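Local coordinates for 2-oxoglutarate dehydrogenase E3 component (Thermus thermophilus, PDB 2YQU), which probably catalyses the NAD(+)-dependent reoxidation of protein-bound dihydrolipoyl groups, using one FAD per subunit, as the E3 component of 2-oxoacid dehydrogenase complexes, at residues Arg305-Leu309 with Ala310-Ser314. Residues are numbered along the deposited sequence; the frame is centred on the assembly and turned at random.
Sequences RGPML and AHKAS. With FAD (flavin-adenine dinucleotide), chain D; CO3 (carbonate ion), chain C.
Lys312 reaches back from the first turn of its helix into the loop that leads there, and its NZ donates to Arg305 O at 2.9 Å, standing above the plane of that carbonyl. With CG anti to the backbone N (chi1 -178°) and bends at chi2 and chi3, the chain wraps round Pro307 O, which lies 3.3 Å from Lys312 CE. NZ also donates to a water, at 3.0 Å, that can in turn donate to Gly306 O; with Gly301 O and the salt-bridge partner Glu316, four acceptors share three protons. Arg305 NH1 comes within 4.2 Å of Lys312 NZ because both cations pair with the Glu316 carboxylate, which probably balances their charge. A methionine in place of Lys312 would probably leave Arg305 O without this donor and Glu316 short of one of its two cations.

Leu309 is the N-cap residue: its carbonyl O accepts from Ala313 N at 2.9 Å, with an N-H...O angle of 160°. Its side chain runs beside that of His311, CB lying over one ring face in a CH-pi contact, 4.3 Å from the centroid and offset toward the rim. His311 NE2 is hydrogen-bonded to Pro337 O. Ala310 N donates to flavin O2 at 2.9 Å; this helix N-terminus at O2, a family feature, would probably stabilise negative charge there. The loop follows strand 297-299, outermost in the FAD domain's parallel sheet; helix 11-22 packs against Ala310 and Ser314, and His434 of the second subunit against Ala310.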
ATOM      1  N   ARG A 305      14.368 -10.790  23.823  1.00 14.28           N
ATOM      2  CA  ARG A 305      15.026 -11.028  22.532  1.00 15.10           C
ATOM      3  C   ARG A 305      14.099 -10.744  21.354  1.00 15.39           C
ATOM      4  O   ARG A 305      12.882 -10.785  21.494  1.00 15.51           O
ATOM      5  CB  ARG A 305      15.543 -12.473  22.437  1.00 15.35           C
ATOM      6  CG  ARG A 305      14.495 -13.546  22.083  1.00 17.24           C
ATOM      7  CD  ARG A 305      13.510 -13.848  23.197  1.00 19.91           C
ATOM      8  NE  ARG A 305      12.462 -14.787  22.787  1.00 21.73           N
ATOM      9  CZ  ARG A 305      11.298 -14.443  22.244  1.00 20.82           C
ATOM     10  NH1 ARG A 305      11.005 -13.168  22.000  1.00 20.55           N
ATOM     11  NH2 ARG A 305      10.420 -15.385  21.936  1.00 22.21           N
ATOM     12  N   GLY A 306      14.691 -10.486  20.190  1.00 15.78           N
ATOM     13  CA  GLY A 306      13.939 -10.328  18.958  1.00 16.01           C
ATOM     14  C   GLY A 306      13.912  -8.888  18.483  1.00 16.37           C
ATOM     15  O   GLY A 306      14.355  -7.993  19.210  1.00 16.98           O
ATOM     16  N   PRO A 307      13.377  -8.653  17.278  1.00 16.45           N
ATOM     17  CA  PRO A 307      13.369  -7.312  16.683  1.00 16.68           C
ATOM     18  C   PRO A 307      12.645  -6.297  17.566  1.00 16.20           C
ATOM     19  O   PRO A 307      11.539  -6.561  18.037  1.00 15.34           O
ATOM     20  CB  PRO A 307      12.628  -7.515  15.350  1.00 16.85           C
ATOM     21  CG  PRO A 307      12.715  -8.962  15.068  1.00 17.29           C
ATOM     22  CD  PRO A 307      12.747  -9.650  16.396  1.00 16.76           C
ATOM     23  N   MET A 308      13.271  -5.143  17.771  1.00 16.08           N
ATOM     24  CA  MET A 308      12.729  -4.126  18.648  1.00 16.47           C
ATOM     25  C   MET A 308      11.763  -3.266  17.850  1.00 15.59           C
ATOM     26  O   MET A 308      12.101  -2.151  17.432  1.00 15.06           O
ATOM     27  CB  MET A 308      13.849  -3.296  19.270  1.00 17.10           C
ATOM     28  CG  MET A 308      14.598  -4.025  20.349  1.00 20.34           C
ATOM     29  SD  MET A 308      15.805  -2.955  21.149  1.00 27.52           S
ATOM     30  CE  MET A 308      17.068  -4.087  21.325  1.00 28.33           C
ATOM     31  N   LEU A 309      10.565  -3.812  17.654  1.00 14.92           N
ATOM     32  CA  LEU A 309       9.504  -3.192  16.875  1.00 14.81           C
ATOM     33  C   LEU A 309       8.194  -3.164  17.656  1.00 14.35           C
ATOM     34  O   LEU A 309       7.904  -4.058  18.461  1.00 14.28           O
ATOM     35  CB  LEU A 309       9.295  -3.945  15.560  1.00 14.74           C
ATOM     36  CG  LEU A 309      10.558  -4.331  14.797  1.00 16.20           C
ATOM     37  CD1 LEU A 309      10.210  -5.261  13.647  1.00 16.72           C
ATOM     38  CD2 LEU A 309      11.274  -3.096  14.275  1.00 17.76           C
ATOM     39  N   ALA A 310       7.400  -2.133  17.403  1.00 13.68           N
ATOM     40  CA  ALA A 310       6.155  -1.921  18.118  1.00 13.09           C
ATOM     41  C   ALA A 310       5.190  -3.078  17.904  1.00 12.77           C
ATOM     42  O   ALA A 310       4.639  -3.610  18.847  1.00 13.41           O
ATOM     43  CB  ALA A 310       5.519  -0.621  17.706  1.00 13.01           C
ATOM     44  N   HIS A 311       5.007  -3.478  16.658  1.00 12.53           N
ATOM     45  CA  HIS A 311       4.096  -4.583  16.355  1.00 12.32           C
ATOM     46  C   HIS A 311       4.622  -5.959  16.776  1.00 11.81           C
ATOM     47  O   HIS A 311       3.826  -6.893  16.937  1.00 11.47           O
ATOM     48  CB  HIS A 311       3.711  -4.574  14.880  1.00 12.75           C
ATOM     49  CG  HIS A 311       4.873  -4.553  13.939  1.00 13.94           C
ATOM     50  ND1 HIS A 311       5.380  -3.388  13.406  1.00 17.55           N
ATOM     51  CD2 HIS A 311       5.610  -5.556  13.409  1.00 17.14           C
ATOM     52  CE1 HIS A 311       6.373  -3.676  12.581  1.00 16.31           C
ATOM     53  NE2 HIS A 311       6.536  -4.984  12.570  1.00 15.27           N
ATOM     54  N   LYS A 312       5.942  -6.087  16.944  1.00 11.21           N
ATOM     55  CA  LYS A 312       6.538  -7.281  17.522  1.00 11.54           C
ATOM     56  C   LYS A 312       6.107  -7.317  18.976  1.00 11.54           C
ATOM     57  O   LYS A 312       5.642  -8.335  19.457  1.00 11.64           O
ATOM     58  CB  LYS A 312       8.071  -7.245  17.435  1.00 11.71           C
ATOM     59  CG  LYS A 312       8.766  -8.470  17.981  1.00 11.32           C
ATOM     60  CD  LYS A 312       9.093  -8.338  19.445  1.00 12.19           C
ATOM     61  CE  LYS A 312      10.352  -9.113  19.805  1.00 11.84           C
ATOM     62  NZ  LYS A 312      10.617  -9.022  21.272  1.00 12.47           N
ATOM     63  N   ALA A 313       6.248  -6.185  19.653  1.00 12.09           N
ATOM     64  CA  ALA A 313       5.894  -6.102  21.074  1.00 12.24           C
ATOM     65  C   ALA A 313       4.421  -6.432  21.294  1.00 12.54           C
ATOM     66  O   ALA A 313       4.088  -7.200  22.202  1.00 13.22           O
ATOM     67  CB  ALA A 313       6.197  -4.727  21.625  1.00 12.10           C
ATOM     68  N   SER A 314       3.544  -5.852  20.475  1.00 12.59           N
ATOM     69  CA  SER A 314       2.106  -6.036  20.621  1.00 12.75           C
ATOM     70  C   SER A 314       1.701  -7.478  20.331  1.00 13.69           C
ATOM     71  O   SER A 314       0.879  -8.039  21.032  1.00 13.89           O
ATOM     72  CB  SER A 314       1.331  -5.056  19.732  1.00 13.00           C
ATOM     73  OG  SER A 314       1.623  -5.264  18.356  0.50  9.93           O
TER
HETATM   74  PA  FAD D1601       7.892   0.754  25.238  1.00 14.89           P
HETATM   75  O1A FAD D1601       9.222   1.390  25.403  1.00 14.95           O
HETATM   76  O2A FAD D1601       7.094   1.317  24.055  1.00 16.29           O
HETATM   77  O5B FAD D1601       7.080   0.891  26.611  1.00 16.44           O
HETATM   78  C5B FAD D1601       7.729   0.641  27.833  1.00 15.84           C
HETATM   79  C4B FAD D1601       7.055   1.504  28.879  1.00 16.54           C
HETATM   80  O4B FAD D1601       7.389   0.989  30.152  1.00 15.82           O
HETATM   81  C3B FAD D1601       7.529   2.954  28.848  1.00 16.43           C
HETATM   82  O3B FAD D1601       6.432   3.820  28.657  1.00 18.40           O
HETATM   83  C2B FAD D1601       8.167   3.176  30.206  1.00 17.07           C
HETATM   84  O2B FAD D1601       7.874   4.454  30.726  1.00 17.80           O
HETATM   85  C1B FAD D1601       7.554   2.067  31.046  1.00 16.43           C
HETATM   86  N9A FAD D1601       8.347   1.555  32.168  1.00 15.67           N
HETATM   87  C8A FAD D1601       9.620   1.043  32.149  1.00 16.35           C
HETATM   88  N7A FAD D1601       9.938   0.629  33.389  1.00 15.77           N
HETATM   89  C5A FAD D1601       8.884   0.871  34.203  1.00 15.76           C
HETATM   90  C6A FAD D1601       8.664   0.653  35.560  1.00 16.54           C
HETATM   91  N6A FAD D1601       9.514  -0.030  36.323  1.00 17.13           N
HETATM   92  N1A FAD D1601       7.448   1.018  36.077  1.00 16.57           N
HETATM   93  C2A FAD D1601       6.455   1.582  35.315  1.00 17.84           C
HETATM   94  N3A FAD D1601       6.679   1.787  33.969  1.00 17.71           N
HETATM   95  C4A FAD D1601       7.877   1.443  33.443  1.00 17.23           C
HETATM   96  N1  FAD D1601       8.946   0.667  16.005  1.00 13.87           N
HETATM   97  C2  FAD D1601       8.176   0.280  14.930  1.00 15.26           C
HETATM   98  O2  FAD D1601       7.686  -0.852  14.869  1.00 15.30           O
HETATM   99  N3  FAD D1601       7.948   1.165  13.906  1.00 14.21           N
HETATM  100  C4  FAD D1601       8.488   2.430  13.938  1.00 14.06           C
HETATM  101  O4  FAD D1601       8.088   3.227  13.106  1.00 14.73           O
HETATM  102  C4X FAD D1601       9.265   2.842  15.020  1.00 14.85           C
HETATM  103  N5  FAD D1601       9.811   4.116  15.062  1.00 15.70           N
HETATM  104  C5X FAD D1601      10.579   4.491  16.162  1.00 16.28           C
HETATM  105  C6  FAD D1601      11.130   5.775  16.200  1.00 14.37           C
HETATM  106  C7  FAD D1601      11.907   6.171  17.298  1.00 15.29           C
HETATM  107  C7M FAD D1601      12.396   7.594  17.352  1.00 13.13           C
HETATM  108  C8  FAD D1601      12.126   5.288  18.351  1.00 15.42           C
HETATM  109  C8M FAD D1601      12.674   5.772  19.669  1.00 15.38           C
HETATM  110  C9  FAD D1601      11.578   4.005  18.309  1.00 16.03           C
HETATM  111  C9A FAD D1601      10.809   3.597  17.211  1.00 15.87           C
HETATM  112  N10 FAD D1601      10.268   2.310  17.154  1.00 15.97           N
HETATM  113  C10 FAD D1601       9.496   1.945  16.061  1.00 13.75           C
HETATM  114  C1' FAD D1601      10.574   1.256  18.186  1.00 16.19           C
HETATM  115  C2' FAD D1601       9.396   1.185  19.161  1.00 16.14           C
HETATM  116  O2' FAD D1601       9.189   2.442  19.788  1.00 15.73           O
HETATM  117  C3' FAD D1601       9.564   0.075  20.194  1.00 16.03           C
HETATM  118  O3' FAD D1601       9.862  -1.143  19.538  1.00 13.27           O
HETATM  119  C4' FAD D1601       8.286  -0.118  21.002  1.00 14.91           C
HETATM  120  O4' FAD D1601       7.936   1.074  21.662  1.00 15.50           O
HETATM  121  C5' FAD D1601       8.444  -1.276  21.994  1.00 15.94           C
HETATM  122  O5' FAD D1601       7.286  -1.395  22.791  1.00 15.96           O
HETATM  123  P   FAD D1601       7.383  -1.951  24.295  1.00 14.53           P
HETATM  124  O1P FAD D1601       6.004  -2.075  24.857  1.00 15.86           O
HETATM  125  O2P FAD D1601       8.246  -3.198  24.368  1.00 16.19           O
HETATM  126  O3P FAD D1601       8.177  -0.829  25.141  1.00 15.22           O
HETATM  127  C   CO3 C1502       0.736  -2.043  17.615  1.00 33.43           C
HETATM  128  O1  CO3 C1502      -0.346  -1.520  18.138  1.00 33.43           O
HETATM  129  O2  CO3 C1502       1.897  -1.537  17.898  1.00 33.85           O
HETATM  130  O3  CO3 C1502       0.683  -3.071  16.811  1.00 32.74           O
HETATM  131  O   HOH W   1      12.838  -6.947  21.223  1.00 14.45           O